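Local coordinates for BF1531-like N-terminal domain-containing protein (Bacteroides fragilis, PDB 3SLR) that is of unknown function but may hydrolyse ester bonds, as the magnesium-bound N-terminal part of a longer FkbH-like protein with a phosphatase domain, at residues G137-A140 with T141-S145; A178-R182 with N183-D187; I196-L200 with D201-I205. One frame throughout, in Å; residues are numbered along the deposited sequence.

Interaction 1. Residues G137-A140 with T141-S145; sequences GSYA and TKVQS
The first torsions of Y139 and K142 bring an aromatic ring under an aliphatic chain. In Y139, CG lies trans to the backbone N (chi1 -168°), which swings the ring along the turn. In K142, CG lies trans to the carbonyl carbon (chi1 -66°), and CB stands almost centrally over one face of the Y139 ring, 4.2 Å from its centroid. This is a CH-pi contact, and the lysine chain crosses the tyrosine at about a right angle. Further out, the extended chi2 and chi3 carry the chain along the ring, and K142 CD comes to 3.3 Å from Y139 CE1. V143 CG2 approaches obliquely near CD2 and CE2, on the same side of the ring plane as K142, and lies 3.8 Å from Y139 CE2.

The backbone holds these side chains three and four residues apart through consecutive 3-10 turns, each N-H bonding the carbonyl three residues earlier. T141 N bonds S138 O at 3.3 Å, K142 N bonds Y139 O at 2.9 Å, and V143 N bonds A140 O at 3.1 Å.

This surface turn belongs to the connection from strand 122-126 to helix 147-164. S146 OG is hydrogen-bonded to both A140 O and V143 O, and A140 packs on T148 of that helix.

Interaction 2. Residues A178-R182 with N183-D187; sequences AKYGR and NFMFD
The rings of Y180 and F184 are nearly parallel, with 24° between their planes, but so offset that little of one ring covers the other. Their centroids are 5.3 Å apart. Y180 CD2 lies over one face of the F184 ring, and F184 CD2 in turn approaches Y180 CB at 3.7 Å. At the edge of the F184 ring, in its plane, sits the selenium of selenomethionine M185. The same SE atom makes an oblique Met-aromatic contact with Y180, 5.0 Å from the ring centroid, and touches Y180 CB at 3.9 Å. Bends at chi2 (-72°) and chi3 (-61°) of M185 leave SE beside Y180 CB and the F184 edge. On another flank R182 and F186 run alongside each other, and the aliphatic R182 CG touches F186 CB at 3.7 Å.

The pairs flank a break between two helices. G181 leaves helical geometry with positive phi and also takes the N-cap position of the next short helix. Its carbonyl oxygen receives two backbone donors, M185 N at 3.0 Å in the carbonyl plane and F184 N at 2.9 Å from above that plane. F186 N closes the turn on R182 O at 3.0 Å.

This glycine link joins helix 173-180 to helix 182-185, and D187, with a weak cap from OD1 to V190 N, leads into helix 188-194. Y180 and F184 both pack on I205 of helix 203-217, M185 reaches I206 there as well as L173 and S177 of helix 173-180, and the F186 ring meets that of H87.

Interaction 3. Residues I196-L200 with D201-I205; sequences IILSL and DALPI
L198 and L203 face each other through their branch ends, L198 CD1 lying 4.2 Å from L203 CD2. The base of L198 looks onto A202, with L198 CB 4.4 Å from A202 CB. On the next residue, S199, the hydroxyl is tucked between the backbone N and the carbonyl carbon (chi1 69°), a turn that carries S199 OG over to A202, 3.2 Å from A202 N and close beside its CB. L200 heads away from the bend, though its CD1 still grazes L203 CD1 at 4.5 Å.

S199 grips the turn with both of its oxygens, as in an ST motif. OG accepts a hydrogen bond from A202 N, and S199 O takes L203 N at 3.0 Å; A202 N adds a weak bond to the same carbonyl. The hydroxyl is also hydrogen-bonded to F184 O, where it must supply the proton. P204 has no backbone N-H, and its CD lies against L200 O at 3.2 Å.

This mostly buried bend carries the chain from the loop behind helix 188-194 into helix 203-217. L203 packs on L35 and L36 of helix 34-46, A202 touches M185 and D201 touches F184 of helix 182-185, and I205 reaches I176 of helix 173-180.

The three contacts follow one another along the chain within the FkbH N-terminal family region, whose fold is built on a five-stranded parallel sheet. Interaction 1 stands apart on a surface loop after strand 122-126, its centre about 23 Å from that of interaction 2 and about 30 Å from that of interaction 3. Interactions 2 and 3 follow strand 168-171, the last strand of that sheet along the chain; their centres are about 9 Å apart and they touch directly. S199 N lies 2.9 Å from M185 O in a backbone hydrogen bond, so the end of helix 182-185 is tied to the loop leading into helix 203-217, away from the magnesium site.

Interaction 1. Residues G137-A140 with T141-S145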
loop_
_atom_site.group_PDB
_atom_site.type_symbol
_atom_site.label_atom_id
_atom_site.label_comp_id
_atom_site.label_asym_id
_atom_site.label_seq_id
_atom_site.Cartn_x
_atom_site.Cartn_y
_atom_site.Cartn_z
ATOM N N GLY A 137 18.142 -23.526 -11.137
ATOM C CA GLY A 137 16.728 -23.783 -11.368
ATOM C C GLY A 137 15.943 -23.740 -10.058
ATOM O O GLY A 137 16.362 -23.100 -9.086
ATOM N N SER A 138 14.801 -24.427 -10.025
ATOM C CA SER A 138 14.013 -24.519 -8.809
ATOM C C SER A 138 14.784 -25.206 -7.689
ATOM O O SER A 138 14.442 -25.055 -6.519
ATOM C CB SER A 138 12.715 -25.298 -9.071
ATOM O OG SER A 138 11.856 -24.570 -9.930
ATOM N N TYR A 139 15.798 -25.987 -8.056
ATOM C CA TYR A 139 16.601 -26.719 -7.074
ATOM C C TYR A 139 17.259 -25.765 -6.074
ATOM O O TYR A 139 17.730 -26.190 -5.013
ATOM C CB TYR A 139 17.669 -27.563 -7.783
ATOM C CG TYR A 139 18.354 -28.574 -6.889
ATOM C CD1 TYR A 139 17.772 -29.819 -6.650
ATOM C CD2 TYR A 139 19.582 -28.296 -6.294
ATOM C CE1 TYR A 139 18.395 -30.763 -5.843
ATOM C CE2 TYR A 139 20.213 -29.233 -5.475
ATOM C CZ TYR A 139 19.609 -30.464 -5.258
ATOM O OH TYR A 139 20.216 -31.401 -4.453
ATOM N N ALA A 140 17.283 -24.475 -6.395
ATOM C CA ALA A 140 17.862 -23.484 -5.478
ATOM C C ALA A 140 17.319 -23.588 -4.047
ATOM O O ALA A 140 18.010 -23.231 -3.092
ATOM C CB ALA A 140 17.668 -22.068 -6.008
ATOM N N THR A 141 16.080 -24.049 -3.892
ATOM C CA THR A 141 15.485 -24.091 -2.551
ATOM C C THR A 141 16.207 -25.071 -1.619
ATOM O O THR A 141 16.114 -24.953 -0.399
ATOM C CB THR A 141 13.982 -24.459 -2.572
ATOM O OG1 THR A 141 13.826 -25.832 -2.964
ATOM C CG2 THR A 141 13.209 -23.563 -3.534
ATOM N N LYS A 142 16.921 -26.027 -2.208
ATOM C CA LYS A 142 17.632 -27.069 -1.460
ATOM C C LYS A 142 19.057 -26.670 -1.128
ATOM O O LYS A 142 19.767 -27.393 -0.416
ATOM C CB LYS A 142 17.646 -28.377 -2.251
ATOM C CG LYS A 142 16.266 -28.987 -2.410
ATOM C CD LYS A 142 16.317 -30.204 -3.310
ATOM C CE LYS A 142 15.029 -30.997 -3.302
ATOM N NZ LYS A 142 14.965 -31.950 -2.160
ATOM N N VAL A 143 19.476 -25.521 -1.647
ATOM C CA VAL A 143 20.856 -25.072 -1.516
ATOM C C VAL A 143 20.908 -23.802 -0.666
ATOM O O VAL A 143 20.524 -22.720 -1.119
ATOM C CB VAL A 143 21.502 -24.798 -2.896
ATOM C CG1 VAL A 143 22.956 -24.342 -2.728
ATOM C CG2 VAL A 143 21.429 -26.030 -3.787
ATOM N N GLN A 144 21.366 -23.937 0.577
ATOM C CA GLN A 144 21.375 -22.795 1.488
ATOM C C GLN A 144 22.119 -21.573 0.948
ATOM O O GLN A 144 21.727 -20.435 1.207
ATOM C CB GLN A 144 21.958 -23.183 2.847
ATOM C CG GLN A 144 20.981 -23.826 3.796
ATOM C CD GLN A 144 21.488 -23.774 5.226
ATOM O OE1 GLN A 144 22.224 -24.659 5.668
ATOM N NE2 GLN A 144 21.120 -22.720 5.948
ATOM N N SER A 145 23.194 -21.800 0.202
ATOM C CA SER A 145 24.016 -20.681 -0.251
ATOM C C SER A 145 23.442 -20.000 -1.496
ATOM O O SER A 145 24.002 -19.013 -1.965
ATOM C CB SER A 145 25.441 -21.159 -0.545
ATOM O OG SER A 145 25.427 -22.115 -1.590
#

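Interaction 2. Residues A178-R182 with N183-D187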
loop_
_atom_site.group_PDB
_atom_site.type_symbol
_atom_site.label_atom_id
_atom_site.label_comp_id
_atom_site.label_asym_id
_atom_site.label_seq_id
_atom_site.Cartn_x
_atom_site.Cartn_y
_atom_site.Cartn_z
ATOM N N ALA A 178 5.396 -8.253 -6.919
ATOM C CA ALA A 178 4.770 -9.541 -7.274
ATOM C C ALA A 178 3.549 -9.317 -8.167
ATOM O O ALA A 178 3.256 -10.124 -9.033
ATOM C CB ALA A 178 4.384 -10.344 -6.037
ATOM N N LYS A 179 2.828 -8.222 -7.953
ATOM C CA LYS A 179 1.664 -7.924 -8.788
ATOM C C LYS A 179 2.050 -7.418 -10.179
ATOM O O LYS A 179 1.598 -7.949 -11.184
ATOM C CB LYS A 179 0.750 -6.891 -8.095
ATOM C CG LYS A 179 -0.428 -6.441 -8.964
ATOM C CD LYS A 179 -1.414 -5.557 -8.194
ATOM C CE LYS A 179 -2.336 -4.794 -9.155
ATOM N NZ LYS A 179 -3.171 -5.674 -10.001
ATOM N N TYR A 180 2.884 -6.380 -10.237
ATOM C CA TYR A 180 3.221 -5.754 -11.510
ATOM C C TYR A 180 4.274 -6.538 -12.293
ATOM O O TYR A 180 4.287 -6.510 -13.523
ATOM C CB TYR A 180 3.747 -4.336 -11.280
ATOM C CG TYR A 180 2.697 -3.397 -10.739
ATOM C CD1 TYR A 180 2.559 -3.189 -9.370
ATOM C CD2 TYR A 180 1.828 -2.735 -11.597
ATOM C CE1 TYR A 180 1.585 -2.329 -8.877
ATOM C CE2 TYR A 180 0.857 -1.872 -11.115
ATOM C CZ TYR A 180 0.741 -1.675 -9.756
ATOM O OH TYR A 180 -0.226 -0.814 -9.283
ATOM N N GLY A 181 5.170 -7.205 -11.572
ATOM C CA GLY A 181 6.244 -7.961 -12.205
ATOM C C GLY A 181 7.491 -7.125 -12.429
ATOM O O GLY A 181 7.413 -5.938 -12.744
ATOM N N ARG A 182 8.652 -7.757 -12.288
ATOM C CA ARG A 182 9.914 -7.074 -12.535
ATOM C C ARG A 182 9.984 -6.576 -13.980
ATOM O O ARG A 182 10.580 -5.545 -14.246
ATOM C CB ARG A 182 11.097 -7.982 -12.197
ATOM C CG ARG A 182 12.458 -7.274 -12.323
ATOM C CD ARG A 182 13.609 -8.114 -11.776
ATOM N NE ARG A 182 13.901 -9.277 -12.617
ATOM C CZ ARG A 182 13.480 -10.513 -12.381
ATOM N NH1 ARG A 182 12.711 -10.781 -11.327
ATOM N NH2 ARG A 182 13.807 -11.492 -13.219
ATOM N N ASN A 183 9.338 -7.283 -14.903
ATOM C CA ASN A 183 9.276 -6.824 -16.299
ATOM C C ASN A 183 8.751 -5.390 -16.430
ATOM O O ASN A 183 9.119 -4.666 -17.352
ATOM C CB ASN A 183 8.445 -7.790 -17.161
ATOM C CG ASN A 183 9.185 -9.078 -17.482
ATOM O OD1 ASN A 183 10.386 -9.186 -17.265
ATOM N ND2 ASN A 183 8.466 -10.060 -18.011
ATOM N N PHE A 184 7.913 -4.976 -15.484
ATOM C CA PHE A 184 7.338 -3.635 -15.470
ATOM C C PHE A 184 8.097 -2.696 -14.516
ATOM O O PHE A 184 8.264 -1.508 -14.796
ATOM C CB PHE A 184 5.858 -3.721 -15.066
ATOM C CG PHE A 184 5.232 -2.387 -14.735
ATOM C CD1 PHE A 184 4.553 -1.665 -15.704
ATOM C CD2 PHE A 184 5.323 -1.863 -13.458
ATOM C CE1 PHE A 184 3.976 -0.445 -15.406
ATOM C CE2 PHE A 184 4.753 -0.638 -13.152
ATOM C CZ PHE A 184 4.075 0.069 -14.126
HETATM N N MSE A 185 8.561 -3.240 -13.391
HETATM C CA MSE A 185 9.156 -2.423 -12.340
HETATM C C MSE A 185 10.582 -1.982 -12.657
HETATM O O MSE A 185 11.060 -0.978 -12.136
HETATM C CB MSE A 185 9.172 -3.197 -11.014
HETATM C CG MSE A 185 7.809 -3.648 -10.514
HETATM SE SE MSE A 185 6.683 -2.222 -9.850
HETATM C CE MSE A 185 7.787 -1.562 -8.370
ATOM N N PHE A 186 11.252 -2.754 -13.500
ATOM C CA PHE A 186 12.671 -2.567 -13.811
ATOM C C PHE A 186 12.838 -2.264 -15.298
ATOM O O PHE A 186 12.234 -2.919 -16.146
ATOM C CB PHE A 186 13.441 -3.839 -13.406
ATOM C CG PHE A 186 14.876 -3.876 -13.861
ATOM C CD1 PHE A 186 15.812 -2.987 -13.346
ATOM C CD2 PHE A 186 15.296 -4.828 -14.776
ATOM C CE1 PHE A 186 17.136 -3.028 -13.753
ATOM C CE2 PHE A 186 16.617 -4.882 -15.182
ATOM C CZ PHE A 186 17.537 -3.978 -14.681
ATOM N N ASP A 187 13.658 -1.265 -15.609
ATOM C CA ASP A 187 13.902 -0.860 -16.988
ATOM C C ASP A 187 15.401 -1.022 -17.232
ATOM O O ASP A 187 16.208 -0.177 -16.837
ATOM C CB ASP A 187 13.453 0.598 -17.168
ATOM C CG ASP A 187 13.522 1.080 -18.616
ATOM O OD1 ASP A 187 14.347 0.561 -19.396
ATOM O OD2 ASP A 187 12.762 2.017 -18.957
#

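Interaction 3. Residues I196-L200 with D201-I205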
loop_
_atom_site.group_PDB
_atom_site.type_symbol
_atom_site.label_atom_id
_atom_site.label_comp_id
_atom_site.label_asym_id
_atom_site.label_seq_id
_atom_site.Cartn_x
_atom_site.Cartn_y
_atom_site.Cartn_z
ATOM N N ILE A 196 19.529 4.009 -12.368
ATOM C CA ILE A 196 18.175 4.068 -11.821
ATOM C C ILE A 196 17.512 2.700 -11.976
ATOM O O ILE A 196 17.426 2.178 -13.083
ATOM C CB ILE A 196 17.325 5.141 -12.518
ATOM C CG1 ILE A 196 17.981 6.517 -12.370
ATOM C CG2 ILE A 196 15.899 5.162 -11.948
ATOM C CD1 ILE A 196 17.225 7.633 -13.069
ATOM N N ILE A 197 17.045 2.134 -10.864
ATOM C CA ILE A 197 16.603 0.740 -10.832
ATOM C C ILE A 197 15.093 0.596 -10.957
ATOM O O ILE A 197 14.591 -0.491 -11.233
ATOM C CB ILE A 197 17.096 0.013 -9.545
ATOM C CG1 ILE A 197 17.125 -1.507 -9.758
ATOM C CG2 ILE A 197 16.262 0.394 -8.336
ATOM C CD1 ILE A 197 18.414 -1.976 -10.390
ATOM N N LEU A 198 14.367 1.690 -10.755
ATOM C CA LEU A 198 12.914 1.667 -10.917
ATOM C C LEU A 198 12.506 2.335 -12.226
ATOM O O LEU A 198 13.054 3.367 -12.598
ATOM C CB LEU A 198 12.227 2.384 -9.750
ATOM C CG LEU A 198 12.367 1.728 -8.371
ATOM C CD1 LEU A 198 11.905 2.684 -7.269
ATOM C CD2 LEU A 198 11.588 0.430 -8.318
ATOM N N SER A 199 11.534 1.750 -12.920
ATOM C CA SER A 199 11.043 2.339 -14.163
ATOM C C SER A 199 10.241 3.613 -13.887
ATOM O O SER A 199 9.781 3.852 -12.769
ATOM C CB SER A 199 10.179 1.337 -14.928
ATOM O OG SER A 199 8.972 1.112 -14.220
ATOM N N LEU A 200 10.062 4.423 -14.922
ATOM C CA LEU A 200 9.347 5.686 -14.796
ATOM C C LEU A 200 7.946 5.478 -14.244
ATOM O O LEU A 200 7.449 6.290 -13.451
ATOM C CB LEU A 200 9.273 6.396 -16.151
ATOM C CG LEU A 200 8.537 7.739 -16.184
ATOM C CD1 LEU A 200 9.125 8.701 -15.170
ATOM C CD2 LEU A 200 8.587 8.343 -17.586
ATOM N N ASP A 201 7.306 4.389 -14.658
ATOM C CA ASP A 201 5.935 4.136 -14.243
ATOM C C ASP A 201 5.860 3.476 -12.873
ATOM O O ASP A 201 4.822 3.515 -12.215
ATOM C CB ASP A 201 5.200 3.328 -15.304
ATOM C CG ASP A 201 4.983 4.120 -16.576
ATOM O OD1 ASP A 201 4.534 5.284 -16.481
ATOM O OD2 ASP A 201 5.280 3.591 -17.665
ATOM N N ALA A 202 6.969 2.896 -12.434
ATOM C CA ALA A 202 7.040 2.308 -11.104
ATOM C C ALA A 202 7.274 3.364 -10.037
ATOM O O ALA A 202 6.853 3.197 -8.890
ATOM C CB ALA A 202 8.132 1.260 -11.043
ATOM N N LEU A 203 7.959 4.442 -10.405
ATOM C CA LEU A 203 8.341 5.469 -9.433
ATOM C C LEU A 203 7.175 6.017 -8.595
ATOM O O LEU A 203 7.269 6.054 -7.372
ATOM C CB LEU A 203 9.127 6.611 -10.095
ATOM C CG LEU A 203 10.615 6.379 -10.363
ATOM C CD1 LEU A 203 11.123 7.386 -11.385
ATOM C CD2 LEU A 203 11.422 6.463 -9.066
ATOM N N PRO A 204 6.065 6.421 -9.241
ATOM C CA PRO A 204 4.937 6.952 -8.460
ATOM C C PRO A 204 4.251 5.895 -7.603
ATOM O O PRO A 204 3.615 6.241 -6.611
ATOM C CB PRO A 204 3.950 7.436 -9.527
ATOM C CG PRO A 204 4.667 7.406 -10.809
ATOM C CD PRO A 204 5.826 6.485 -10.691
ATOM N N ILE A 205 4.337 4.624 -7.996
ATOM C CA ILE A 205 3.797 3.562 -7.163
ATOM C C ILE A 205 4.575 3.475 -5.859
ATOM O O ILE A 205 3.993 3.412 -4.784
ATOM C CB ILE A 205 3.835 2.191 -7.871
ATOM C CG1 ILE A 205 2.881 2.201 -9.072
ATOM C CG2 ILE A 205 3.487 1.093 -6.884
ATOM C CD1 ILE A 205 3.036 0.996 -10.015
#